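5' nucleotidase family protein (Staphylococcus aureus subsp. aureus, PDB 4Q7F) combines a calcineurin-like metallophosphoesterase domain with a 5'-nucleotidase C-terminal domain and binds manganese and magnesium ions in the former. Local coordinates at residues Ala51-Glu56 / Asp297-Ile302; Pro34-Phe37 / Asn41-Gln44; Cys80-Ala85 / Glu314-Tyr319; Val94-Arg99 / Glu304-Leu309. All coordinates share one frame; numbering follows the deposited sequence. Where two conformers were deposited one is given.

Contact 1: residues Ala51-Glu56 / Asp297-Ile302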
loop_
_atom_site.group_PDB
_atom_site.type_symbol
_atom_site.label_atom_id
_atom_site.label_comp_id
_atom_site.label_asym_id
_atom_site.label_seq_id
_atom_site.Cartn_x
_atom_site.Cartn_y
_atom_site.Cartn_z
ATOM N N ALA A 51 17.433 7.655 -5.078
ATOM C CA ALA A 51 17.540 7.559 -3.625
ATOM C C ALA A 51 18.825 6.835 -3.242
ATOM O O ALA A 51 19.508 7.234 -2.319
ATOM C CB ALA A 51 16.345 6.848 -3.045
ATOM N N ASN A 52 19.176 5.787 -3.985
ATOM C CA ASN A 52 20.384 5.043 -3.685
ATOM C C ASN A 52 21.630 5.891 -3.960
ATOM O O ASN A 52 22.624 5.795 -3.236
ATOM C CB ASN A 52 20.447 3.728 -4.474
ATOM C CG ASN A 52 21.621 2.877 -4.083
ATOM O OD1 ASN A 52 21.698 2.373 -2.951
ATOM N ND2 ASN A 52 22.504 2.641 -5.025
ATOM N N HIS A 53 21.603 6.663 -5.048
ATOM C CA HIS A 53 22.681 7.587 -5.375
ATOM C C HIS A 53 22.905 8.564 -4.188
ATOM O O HIS A 53 24.032 8.867 -3.828
ATOM C CB HIS A 53 22.328 8.329 -6.663
ATOM C CG HIS A 53 23.287 9.398 -7.050
ATOM N ND1 HIS A 53 24.549 9.131 -7.533
ATOM C CD2 HIS A 53 23.145 10.747 -7.089
ATOM C CE1 HIS A 53 25.148 10.261 -7.837
ATOM N NE2 HIS A 53 24.316 11.256 -7.581
ATOM N N VAL A 54 21.827 8.988 -3.554
ATOM C CA VAL A 54 21.918 9.897 -2.407
ATOM C C VAL A 54 22.591 9.216 -1.220
ATOM O O VAL A 54 23.376 9.838 -0.504
ATOM C CB VAL A 54 20.524 10.403 -1.999
ATOM C CG1 VAL A 54 20.552 11.044 -0.616
ATOM C CG2 VAL A 54 20.005 11.394 -3.032
ATOM N N ILE A 55 22.293 7.936 -1.014
ATOM C CA ILE A 55 22.868 7.166 0.070
ATOM C C ILE A 55 24.371 6.979 -0.194
ATOM O O ILE A 55 25.221 7.263 0.669
ATOM C CB ILE A 55 22.158 5.806 0.208
ATOM C CG1 ILE A 55 20.717 6.019 0.680
ATOM C CG2 ILE A 55 22.858 4.901 1.203
ATOM C CD1 ILE A 55 19.889 4.770 0.647
ATOM N N GLU A 56 24.673 6.527 -1.399
ATOM C CA GLU A 56 26.055 6.281 -1.797
ATOM C C GLU A 56 26.949 7.500 -1.577
ATOM O O GLU A 56 28.010 7.396 -0.968
ATOM C CB GLU A 56 26.102 5.779 -3.245
ATOM C CG GLU A 56 25.588 4.365 -3.390
ATOM C CD GLU A 56 26.387 3.372 -2.561
ATOM O OE1 GLU A 56 27.562 3.152 -2.883
ATOM O OE2 GLU A 56 25.828 2.787 -1.608
ATOM N N ASP A 297 21.122 15.660 -9.077
ATOM C CA ASP A 297 22.396 16.350 -9.006
ATOM C C ASP A 297 23.113 16.064 -10.309
ATOM O O ASP A 297 22.692 15.210 -11.086
ATOM C CB ASP A 297 23.218 15.998 -7.739
ATOM C CG ASP A 297 23.730 14.569 -7.733
ATOM O OD1 ASP A 297 23.940 13.999 -8.811
ATOM O OD2 ASP A 297 23.959 14.026 -6.642
ATOM N N SER A 298 24.191 16.775 -10.554
ATOM C CA SER A 298 24.871 16.639 -11.825
ATOM C C SER A 298 25.735 15.399 -11.972
ATOM O O SER A 298 26.257 15.167 -13.054
ATOM C CB SER A 298 25.664 17.903 -12.109
ATOM O OG SER A 298 24.785 19.024 -12.086
ATOM N N THR A 299 25.877 14.590 -10.920
ATOM C CA THR A 299 26.698 13.370 -11.035
ATOM C C THR A 299 25.872 12.125 -11.262
ATOM O O THR A 299 26.411 11.087 -11.591
ATOM C CB THR A 299 27.553 13.104 -9.791
ATOM O OG1 THR A 299 26.703 12.869 -8.672
ATOM C CG2 THR A 299 28.482 14.262 -9.510
ATOM N N PHE A 300 24.564 12.227 -11.061
ATOM C CA PHE A 300 23.686 11.103 -11.229
ATOM C C PHE A 300 23.532 10.732 -12.691
ATOM O O PHE A 300 23.208 11.568 -13.517
ATOM C CB PHE A 300 22.308 11.440 -10.647
ATOM C CG PHE A 300 21.277 10.374 -10.861
ATOM C CD1 PHE A 300 21.391 9.138 -10.217
ATOM C CD2 PHE A 300 20.148 10.622 -11.647
ATOM C CE1 PHE A 300 20.427 8.164 -10.386
ATOM C CE2 PHE A 300 19.180 9.653 -11.814
ATOM C CZ PHE A 300 19.323 8.415 -11.186
ATOM N N THR A 301 23.771 9.474 -13.001
ATOM C CA THR A 301 23.572 8.979 -14.349
ATOM C C THR A 301 22.887 7.628 -14.305
ATOM O O THR A 301 22.985 6.901 -13.324
ATOM C CB THR A 301 24.891 8.809 -15.093
ATOM O OG1 THR A 301 25.736 7.966 -14.318
ATOM C CG2 THR A 301 25.567 10.140 -15.307
ATOM N N ILE A 302 22.176 7.309 -15.375
ATOM C CA ILE A 302 21.491 6.052 -15.493
ATOM C C ILE A 302 22.194 5.350 -16.642
ATOM O O ILE A 302 22.278 5.899 -17.732
ATOM C CB ILE A 302 19.994 6.272 -15.760
ATOM C CG1 ILE A 302 19.379 7.046 -14.578
ATOM C CG2 ILE A 302 19.290 4.936 -15.965
ATOM C CD1 ILE A 302 17.907 7.401 -14.739
#
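The imidazole of His53 reaches from helix 48-59 to a carboxylate that is already engaged by its own backbone, that of Asp297, which forms an Asx turn in the loop leading from strand 284-293 to helix 304-317 of this calcineurin-like phosphoesterase fold. NE2 of His53 donates to the syn lone pair of Asp297 OD2 over 2.9 Å, a His-carboxylate hydrogen bond that is bent to 133° at the hydrogen; a second, weak bond runs from NE2 to OD1. Ring and carboxylate planes stand 69° apart. On the loop side, OD1 takes the N-H groups of Thr299 and Phe300, the first from above the carboxylate plane, which secures the type I turn from Asp297 to Phe300. OD2 also accepts from Gln57 NE2, one helical turn after His53, so helix and turn grip the acid together. The negative charge of Asp297 probably raises the affinity of the imidazole for a second proton. Phe300, its CG anti to the backbone N, crosses the His53 side chain at a slant and goes on to Leu49 and Leu50. CB of Phe300 sits over one face of the imidazole, 3.9 Å from the ring centroid, as a CH-pi contact. The two rings are tilted by 54°, and their nearest atoms are Phe300 CD1 and His53 CG, 3.7 Å apart.

Contact 2: residues Pro34-Phe37 / Asn41-Gln44; sequences PTDF and NQYQ
Pro34 and Tyr43 face each other where the loop between strand 19-25 and helix 48-59 doubles back on itself, its two arms running antiparallel without forming a regular strand pair. The close-packed part lies at this end. Gln44 N donates to Pro34 O over 2.9 Å, and the same carbonyl receives a CA-H contact from Tyr43, with CA and O 3.2 Å apart. Pro34 CG rests over one face of the tyrosine ring, 3.9 Å from its centroid. Tyr43 CB leads away from the proline arm, but the ring returns to cover Pro34, itself buried, and touches Phe300. Farther along, Phe37 packs on helix 304-317, while the ST turn from Thr35 OG1 to Phe37 N shapes the bend before it.

The other side is polar and partly exposed. There Gln42, its chain bent at chi2 (-91°), brings OE1 back to the backbone N of Asp36, 3.2 Å away in a nearly straight bond of 168°. Within the same arm Gln42 NE2 donates to OE1 of the extended Gln44 side chain. The Asp36 carboxylate and the Gln42 amide are turned only 20° from each other, and Asp36 OD1 comes within 3.0 Å of Gln42 OE1, though both are acceptors. Asp36 OD1 is hydrogen-bonded to Thr38 OG1. Two bonds thus settle which way the Gln42 amide faces, and the hydroxyl of Thr38 probably offsets the repulsion between the neighbouring oxygens.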
loop_
_atom_site.group_PDB
_atom_site.type_symbol
_atom_site.label_atom_id
_atom_site.label_comp_id
_atom_site.label_asym_id
_atom_site.label_seq_id
_atom_site.Cartn_x
_atom_site.Cartn_y
_atom_site.Cartn_z
ATOM N N PRO A 34 13.239 7.500 -12.147
ATOM C CA PRO A 34 12.803 8.786 -11.578
ATOM C C PRO A 34 11.541 9.288 -12.250
ATOM O O PRO A 34 11.577 10.307 -12.974
ATOM C CB PRO A 34 13.993 9.693 -11.856
ATOM C CG PRO A 34 14.584 9.126 -13.108
ATOM C CD PRO A 34 14.476 7.654 -12.937
ATOM N N THR A 35 10.442 8.551 -12.037
ATOM C CA THR A 35 9.145 8.870 -12.635
ATOM C C THR A 35 7.991 8.179 -11.932
ATOM O O THR A 35 8.158 7.085 -11.385
ATOM C CB THR A 35 9.107 8.449 -14.120
ATOM O OG1 THR A 35 7.827 8.749 -14.688
ATOM C CG2 THR A 35 9.386 6.949 -14.268
ATOM N N ASP A 36 6.810 8.808 -11.976
ATOM C CA ASP A 36 5.584 8.220 -11.438
ATOM C C ASP A 36 4.719 7.692 -12.612
ATOM O O ASP A 36 3.588 7.251 -12.422
ATOM C CB ASP A 36 4.803 9.223 -10.574
ATOM C CG ASP A 36 4.349 10.447 -11.330
ATOM O OD1 ASP A 36 4.384 10.489 -12.580
ATOM O OD2 ASP A 36 3.926 11.397 -10.652
ATOM N N PHE A 37 5.279 7.776 -13.822
ATOM C CA PHE A 37 4.657 7.281 -15.074
ATOM C C PHE A 37 3.391 8.010 -15.550
ATOM O O PHE A 37 2.700 7.542 -16.456
ATOM C CB PHE A 37 4.422 5.776 -14.999
ATOM C CG PHE A 37 5.665 4.988 -14.726
ATOM C CD1 PHE A 37 6.555 4.691 -15.756
ATOM C CD2 PHE A 37 5.956 4.557 -13.443
ATOM C CE1 PHE A 37 7.717 3.984 -15.504
ATOM C CE2 PHE A 37 7.110 3.839 -13.188
ATOM C CZ PHE A 37 7.984 3.542 -14.223
ATOM N N ASN A 41 7.828 10.905 -20.726
ATOM C CA ASN A 41 9.104 11.597 -20.501
ATOM C C ASN A 41 9.243 12.200 -19.093
ATOM O O ASN A 41 10.236 12.864 -18.782
ATOM C CB ASN A 41 9.269 12.667 -21.587
ATOM C CG ASN A 41 9.169 12.085 -23.003
ATOM O OD1 ASN A 41 9.938 11.208 -23.380
ATOM N ND2 ASN A 41 8.227 12.588 -23.785
ATOM N N GLN A 42 8.259 11.932 -18.245
ATOM C CA GLN A 42 8.219 12.437 -16.873
ATOM C C GLN A 42 9.549 12.126 -16.204
ATOM O O GLN A 42 10.138 11.059 -16.424
ATOM C CB GLN A 42 7.048 11.779 -16.110
ATOM C CG GLN A 42 6.221 12.683 -15.182
ATOM C CD GLN A 42 6.664 12.769 -13.733
ATOM O OE1 GLN A 42 7.081 11.777 -13.108
ATOM N NE2 GLN A 42 6.489 13.951 -13.156
ATOM N N TYR A 43 10.042 13.090 -15.431
ATOM C CA TYR A 43 11.283 12.952 -14.684
ATOM C C TYR A 43 11.025 13.716 -13.406
ATOM O O TYR A 43 10.533 14.838 -13.460
ATOM C CB TYR A 43 12.459 13.561 -15.431
ATOM C CG TYR A 43 13.796 13.154 -14.873
ATOM C CD1 TYR A 43 14.243 13.636 -13.642
ATOM C CD2 TYR A 43 14.626 12.286 -15.587
ATOM C CE1 TYR A 43 15.480 13.242 -13.133
ATOM C CE2 TYR A 43 15.861 11.899 -15.093
ATOM C CZ TYR A 43 16.278 12.365 -13.869
ATOM O OH TYR A 43 17.515 11.975 -13.405
ATOM N N GLN A 44 11.348 13.109 -12.266
ATOM C CA GLN A 44 11.081 13.702 -10.976
ATOM C C GLN A 44 12.109 13.175 -9.960
ATOM O O GLN A 44 12.601 12.061 -10.103
ATOM C CB GLN A 44 9.648 13.313 -10.604
ATOM C CG GLN A 44 9.105 13.869 -9.305
ATOM C CD GLN A 44 7.605 13.620 -9.149
ATOM O OE1 GLN A 44 6.918 13.226 -10.101
ATOM N NE2 GLN A 44 7.090 13.867 -7.949
#

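Contact 3: residues Cys80-Ala85 / Glu314-Tyr319; sequences CNYLIA and EDWLDY
Every contact that 314-319 makes with 80-85 passes through the indole of Trp316, which meets Asn81, Tyr82 and Ala85, and the residues before and after it show how the helix presents it. Glu314 turns its CB away from helix 78-85 and forms salt bridges with Arg310 and Arg378; Asp315 pairs with Arg40. Trp316 comes next, and a chi1 of -176° swings its indole away from the backbone N and across to the other helix. Tyr82 lies over one face of the indole and brings its ring edge down on it: the pair is T-shaped, with planes at 82° and the tyrosine centroid 5.4 Å from that of the five-membered ring. Tyr82 CD1 is 3.8 Å from Trp316 CE3. The backbone takes part too, because Tyr82 CA stands over the six-membered ring, 4.1 Å from its centroid. Asn81 CB approaches the indole edge at CH2 of Trp316, 4.0 Å away and near the ring plane. One helical turn on, Ala85 CB touches CZ2 of Trp316 at 3.7 Å. The indole also touches Met377 and Ile381 of helix 377-383, in the C-terminal domain, and meets His86 edge-to-face. Leu317 then packs on Arg378, Asp318 forms salt bridges with Arg40 and Arg378, and Tyr319 makes a backbone bond to Met377. The arrangement is an edge-to-face aromatic contact between helices, placed where helix 304-317 leads from the phosphoesterase domain of a two-domain 5'-nucleotidase fold toward its C-terminal domain.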
loop_
_atom_site.group_PDB
_atom_site.type_symbol
_atom_site.label_atom_id
_atom_site.label_comp_id
_atom_site.label_asym_id
_atom_site.label_seq_id
_atom_site.Cartn_x
_atom_site.Cartn_y
_atom_site.Cartn_z
ATOM N N CYS A 80 6.118 -3.024 -12.067
ATOM C CA CYS A 80 5.703 -4.285 -11.480
ATOM C C CYS A 80 4.670 -4.981 -12.412
ATOM O O CYS A 80 4.801 -6.181 -12.682
ATOM C CB CYS A 80 5.204 -4.062 -10.061
ATOM S SG CYS A 80 6.507 -3.494 -8.921
ATOM N N ASN A 81 3.676 -4.239 -12.928
ATOM C CA ASN A 81 2.730 -4.819 -13.890
ATOM C C ASN A 81 3.470 -5.376 -15.090
ATOM O O ASN A 81 3.183 -6.496 -15.552
ATOM C CB ASN A 81 1.723 -3.803 -14.416
ATOM C CG ASN A 81 0.862 -3.228 -13.330
ATOM O OD1 ASN A 81 1.360 -2.600 -12.399
ATOM N ND2 ASN A 81 -0.442 -3.389 -13.461
ATOM N N TYR A 82 4.397 -4.571 -15.606
ATOM C CA TYR A 82 5.219 -4.951 -16.755
ATOM C C TYR A 82 5.923 -6.283 -16.530
ATOM O O TYR A 82 5.925 -7.144 -17.414
ATOM C CB TYR A 82 6.231 -3.849 -17.067
ATOM C CG TYR A 82 7.193 -4.194 -18.192
ATOM C CD1 TYR A 82 6.879 -3.897 -19.510
ATOM C CD2 TYR A 82 8.403 -4.807 -17.933
ATOM C CE1 TYR A 82 7.739 -4.211 -20.545
ATOM C CE2 TYR A 82 9.267 -5.140 -18.963
ATOM C CZ TYR A 82 8.926 -4.840 -20.268
ATOM O OH TYR A 82 9.779 -5.147 -21.297
ATOM N N LEU A 83 6.507 -6.460 -15.352
ATOM C CA LEU A 83 7.230 -7.695 -15.031
ATOM C C LEU A 83 6.348 -8.927 -15.043
ATOM O O LEU A 83 6.744 -9.960 -15.591
ATOM C CB LEU A 83 7.924 -7.599 -13.673
ATOM C CG LEU A 83 9.045 -6.566 -13.545
ATOM C CD1 LEU A 83 9.498 -6.521 -12.101
ATOM C CD2 LEU A 83 10.206 -6.849 -14.477
ATOM N N ILE A 84 5.163 -8.821 -14.441
ATOM C CA ILE A 84 4.245 -9.931 -14.388
ATOM C C ILE A 84 3.809 -10.279 -15.801
ATOM O O ILE A 84 3.746 -11.460 -16.157
ATOM C CB ILE A 84 2.981 -9.634 -13.542
ATOM C CG1 ILE A 84 3.348 -9.301 -12.082
ATOM C CG2 ILE A 84 2.044 -10.839 -13.578
ATOM C CD1 ILE A 84 4.047 -10.418 -11.322
ATOM N N ALA A 85 3.538 -9.246 -16.605
ATOM C CA ALA A 85 3.090 -9.429 -17.974
ATOM C C ALA A 85 4.166 -9.953 -18.916
ATOM O O ALA A 85 3.840 -10.436 -19.985
ATOM C CB ALA A 85 2.515 -8.118 -18.522
ATOM N N GLU A 314 8.192 2.063 -21.149
ATOM C CA GLU A 314 7.353 3.152 -21.693
ATOM C C GLU A 314 6.647 2.704 -22.974
ATOM O O GLU A 314 5.466 3.000 -23.192
ATOM C CB GLU A 314 8.186 4.413 -21.936
ATOM C CG GLU A 314 8.809 5.016 -20.672
ATOM C CD GLU A 314 7.810 5.530 -19.663
ATOM O OE1 GLU A 314 6.571 5.662 -19.966
ATOM O OE2 GLU A 314 8.279 5.830 -18.535
ATOM N N ASP A 315 7.367 1.984 -23.834
ATOM C CA ASP A 315 6.759 1.493 -25.071
ATOM C C ASP A 315 5.507 0.643 -24.756
ATOM O O ASP A 315 4.458 0.826 -25.360
ATOM C CB ASP A 315 7.766 0.709 -25.907
ATOM C CG ASP A 315 8.844 1.605 -26.539
ATOM O OD1 ASP A 315 8.769 2.860 -26.451
ATOM O OD2 ASP A 315 9.779 1.056 -27.139
ATOM N N TRP A 316 5.624 -0.257 -23.780
ATOM C CA TRP A 316 4.512 -1.101 -23.376
ATOM C C TRP A 316 3.385 -0.252 -22.818
ATOM O O TRP A 316 2.226 -0.467 -23.147
ATOM C CB TRP A 316 4.988 -2.126 -22.343
ATOM C CG TRP A 316 3.974 -3.095 -21.926
ATOM C CD1 TRP A 316 3.513 -4.164 -22.647
ATOM C CD2 TRP A 316 3.333 -3.166 -20.644
ATOM N NE1 TRP A 316 2.607 -4.875 -21.899
ATOM C CE2 TRP A 316 2.475 -4.283 -20.670
ATOM C CE3 TRP A 316 3.400 -2.389 -19.484
ATOM C CZ2 TRP A 316 1.679 -4.637 -19.580
ATOM C CZ3 TRP A 316 2.623 -2.737 -18.405
ATOM C CH2 TRP A 316 1.778 -3.855 -18.449
ATOM N N LEU A 317 3.735 0.737 -21.992
ATOM C CA LEU A 317 2.737 1.620 -21.424
ATOM C C LEU A 317 1.986 2.425 -22.481
ATOM O O LEU A 317 0.829 2.788 -22.279
ATOM C CB LEU A 317 3.381 2.537 -20.386
ATOM C CG LEU A 317 3.771 1.790 -19.108
ATOM C CD1 LEU A 317 4.540 2.707 -18.189
ATOM C CD2 LEU A 317 2.533 1.241 -18.395
ATOM N N ASP A 318 2.629 2.685 -23.614
ATOM C CA ASP A 318 1.993 3.433 -24.695
ATOM C C ASP A 318 1.108 2.593 -25.597
ATOM O O ASP A 318 0.432 3.141 -26.473
ATOM C CB ASP A 318 3.063 4.146 -25.550
ATOM C CG ASP A 318 3.703 5.317 -24.824
ATOM O OD1 ASP A 318 3.081 5.841 -23.862
ATOM O OD2 ASP A 318 4.823 5.719 -25.218
ATOM N N TYR A 319 1.102 1.270 -25.394
ATOM C CA TYR A 319 0.321 0.375 -26.231
ATOM C C TYR A 319 -1.136 0.801 -26.187
ATOM O O TYR A 319 -1.705 0.954 -25.113
ATOM C CB TYR A 319 0.461 -1.087 -25.784
ATOM C CG TYR A 319 -0.398 -2.020 -26.602
ATOM C CD1 TYR A 319 0.039 -2.498 -27.833
ATOM C CD2 TYR A 319 -1.664 -2.397 -26.161
ATOM C CE1 TYR A 319 -0.760 -3.340 -28.601
ATOM C CE2 TYR A 319 -2.465 -3.243 -26.915
ATOM C CZ TYR A 319 -2.007 -3.712 -28.132
ATOM O OH TYR A 319 -2.804 -4.546 -28.876
#

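Contact 4: residues Val94-Arg99 / Glu304-Leu309; sequences VDFYNR and EDDQHL
Phe96 pushes the edge of its ring between Asp306 and Leu309, bridging helices 91-99 and 304-317, which run roughly antiparallel in the calcineurin-like phosphoesterase part of the chain. The short segments run at 154° with their axes 13.0 Å apart, a wide spacing, bridged by the Phe96 ring and the Arg99 chain. A chi1 of -77° sets the Phe96 ring beside its own backbone N and pointing to the facing helix, where CE1 lies 3.3 Å from Asp306 OD2, near the ring plane. The C-H edge, slightly positive, probably suits the carboxylate oxygen. Phe79 and Leu49 also line this place, so the acid is buried against apolar neighbours.

Its charge is met by Arg99, which comes in from the exposed side with an extended chain and forms a salt bridge. In the conformer described, one of two, NH2 donates to the syn lone pair of Asp306 OD2 over 3.0 Å, with 130° at the hydrogen; NH1 faces OD1, but that separation is too short to be trusted. On the next turn of helix 304-317, Leu309 closes the apolar end of the contact, its CD2 3.8 Å from Phe96 CE2.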
loop_
_atom_site.group_PDB
_atom_site.type_symbol
_atom_site.label_atom_id
_atom_site.label_comp_id
_atom_site.label_asym_id
_atom_site.label_seq_id
_atom_site.Cartn_x
_atom_site.Cartn_y
_atom_site.Cartn_z
ATOM N N VAL A 94 14.889 -7.461 -9.038
ATOM C CA VAL A 94 15.848 -7.998 -8.085
ATOM C C VAL A 94 17.265 -7.543 -8.475
ATOM O O VAL A 94 18.072 -7.187 -7.611
ATOM C CB VAL A 94 15.767 -9.554 -8.011
ATOM C CG1 VAL A 94 16.979 -10.147 -7.288
ATOM C CG2 VAL A 94 14.489 -10.008 -7.337
ATOM N N ASP A 95 17.557 -7.552 -9.768
ATOM C CA ASP A 95 18.863 -7.079 -10.263
ATOM C C ASP A 95 19.186 -5.652 -9.770
ATOM O O ASP A 95 20.331 -5.368 -9.389
ATOM C CB ASP A 95 18.929 -7.137 -11.771
ATOM C CG ASP A 95 19.024 -8.552 -12.290
ATOM O OD1 ASP A 95 19.119 -9.486 -11.470
ATOM O OD2 ASP A 95 19.022 -8.731 -13.515
ATOM N N PHE A 96 18.198 -4.757 -9.783
ATOM C CA PHE A 96 18.412 -3.414 -9.263
ATOM C C PHE A 96 18.829 -3.486 -7.803
ATOM O O PHE A 96 19.841 -2.875 -7.418
ATOM C CB PHE A 96 17.164 -2.506 -9.402
ATOM C CG PHE A 96 16.938 -1.988 -10.798
ATOM C CD1 PHE A 96 17.789 -1.026 -11.328
ATOM C CD2 PHE A 96 15.878 -2.436 -11.571
ATOM C CE1 PHE A 96 17.603 -0.537 -12.607
ATOM C CE2 PHE A 96 15.681 -1.943 -12.849
ATOM C CZ PHE A 96 16.536 -0.999 -13.371
ATOM N N TYR A 97 18.073 -4.204 -6.972
ATOM C CA TYR A 97 18.432 -4.275 -5.554
ATOM C C TYR A 97 19.798 -4.921 -5.348
ATOM O O TYR A 97 20.605 -4.464 -4.535
ATOM C CB TYR A 97 17.368 -4.991 -4.729
ATOM C CG TYR A 97 16.213 -4.115 -4.336
ATOM C CD1 TYR A 97 15.130 -3.927 -5.168
ATOM C CD2 TYR A 97 16.229 -3.447 -3.119
ATOM C CE1 TYR A 97 14.075 -3.097 -4.790
ATOM C CE2 TYR A 97 15.201 -2.618 -2.747
ATOM C CZ TYR A 97 14.128 -2.450 -3.578
ATOM O OH TYR A 97 13.117 -1.617 -3.152
ATOM N N ASN A 98 20.052 -5.984 -6.101
ATOM C CA ASN A 98 21.274 -6.699 -5.976
ATOM C C ASN A 98 22.519 -5.878 -6.289
ATOM O O ASN A 98 23.523 -6.041 -5.592
ATOM C CB ASN A 98 21.249 -8.010 -6.800
ATOM C CG ASN A 98 20.521 -9.138 -6.082
ATOM O OD1 ASN A 98 20.112 -9.000 -4.944
ATOM N ND2 ASN A 98 20.368 -10.261 -6.754
ATOM N N ARG A 99 22.469 -5.011 -7.312
ATOM C CA ARG A 99 23.621 -4.159 -7.653
ATOM C C ARG A 99 23.954 -3.201 -6.535
ATOM O O ARG A 99 25.107 -2.863 -6.329
ATOM C CB ARG A 99 23.363 -3.217 -8.822
ATOM C CG ARG A 99 22.853 -3.792 -10.102
ATOM C CD ARG A 99 23.134 -2.776 -11.187
ATOM N NE ARG A 99 22.160 -2.864 -12.251
ATOM C CZ ARG A 99 21.302 -1.901 -12.541
ATOM N NH1 ARG A 99 20.437 -2.089 -13.521
ATOM N NH2 ARG A 99 21.338 -0.752 -11.879
ATOM N N GLU A 304 23.187 2.763 -19.770
ATOM C CA GLU A 304 22.482 2.414 -21.013
ATOM C C GLU A 304 21.436 1.295 -20.905
ATOM O O GLU A 304 20.348 1.431 -21.455
ATOM C CB GLU A 304 23.487 2.053 -22.119
ATOM C CG GLU A 304 24.330 0.833 -21.783
ATOM C CD GLU A 304 25.272 0.399 -22.896
ATOM O OE1 GLU A 304 25.200 0.951 -24.025
ATOM O OE2 GLU A 304 26.074 -0.518 -22.623
ATOM N N ASP A 305 21.769 0.209 -20.206
ATOM C CA ASP A 305 20.874 -0.944 -20.088
ATOM C C ASP A 305 19.646 -0.558 -19.296
ATOM O O ASP A 305 18.553 -0.924 -19.671
ATOM C CB ASP A 305 21.557 -2.150 -19.455
ATOM C CG ASP A 305 22.641 -2.745 -20.345
ATOM O OD1 ASP A 305 22.641 -2.500 -21.570
ATOM O OD2 ASP A 305 23.478 -3.483 -19.813
ATOM N N ASP A 306 19.836 0.181 -18.213
ATOM C CA ASP A 306 18.717 0.663 -17.439
ATOM C C ASP A 306 17.821 1.572 -18.293
ATOM O O ASP A 306 16.617 1.464 -18.220
ATOM C CB ASP A 306 19.188 1.385 -16.171
ATOM C CG ASP A 306 19.802 0.449 -15.155
ATOM O OD1 ASP A 306 19.903 -0.768 -15.406
ATOM O OD2 ASP A 306 20.187 0.923 -14.078
ATOM N N GLN A 307 18.386 2.481 -19.080
ATOM C CA GLN A 307 17.545 3.340 -19.921
ATOM C C GLN A 307 16.842 2.508 -21.006
ATOM O O GLN A 307 15.708 2.805 -21.374
ATOM C CB GLN A 307 18.326 4.516 -20.524
ATOM C CG GLN A 307 18.743 5.616 -19.532
ATOM C CD GLN A 307 17.604 6.515 -19.039
ATOM O OE1 GLN A 307 16.529 6.052 -18.641
ATOM N NE2 GLN A 307 17.865 7.823 -19.020
ATOM N N HIS A 308 17.500 1.456 -21.501
ATOM C CA HIS A 308 16.864 0.590 -22.474
ATOM C C HIS A 308 15.622 -0.080 -21.860
ATOM O O HIS A 308 14.574 -0.118 -22.483
ATOM C CB HIS A 308 17.843 -0.441 -23.003
ATOM C CG HIS A 308 17.236 -1.378 -23.986
ATOM N ND1 HIS A 308 16.647 -0.942 -25.153
ATOM C CD2 HIS A 308 17.134 -2.729 -23.991
ATOM C CE1 HIS A 308 16.201 -1.985 -25.835
ATOM N NE2 HIS A 308 16.488 -3.081 -25.154
ATOM N N LEU A 309 15.740 -0.550 -20.615
ATOM C CA LEU A 309 14.609 -1.152 -19.907
ATOM C C LEU A 309 13.485 -0.130 -19.725
ATOM O O LEU A 309 12.323 -0.444 -19.968
ATOM C CB LEU A 309 15.062 -1.728 -18.565
ATOM C CG LEU A 309 13.998 -2.295 -17.613
ATOM C CD1 LEU A 309 13.129 -3.340 -18.293
ATOM C CD2 LEU A 309 14.653 -2.875 -16.369
#

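None of the four contacts is deep core: contacts 2 and 4 are partly buried, contacts 1 and 3 lie at the surface. Helix 304-317 ties them together. Contacts 3 and 4 use it directly, against the successive helices 78-85 and 91-99; the 297-302 side of contact 1 lies in the loop leading into it, and Phe37 of contact 2 packs on Leu317. Contact 2 also touches contact 1, with Tyr43 OH 3.3 Å from Phe300 CE2. Chemistry varies with place: a charged or polar pair beside an aromatic ring in contacts 1 and 4, backbone and amide bonds within a loop in contact 2, and aromatic packing near the C-terminal domain in contact 3.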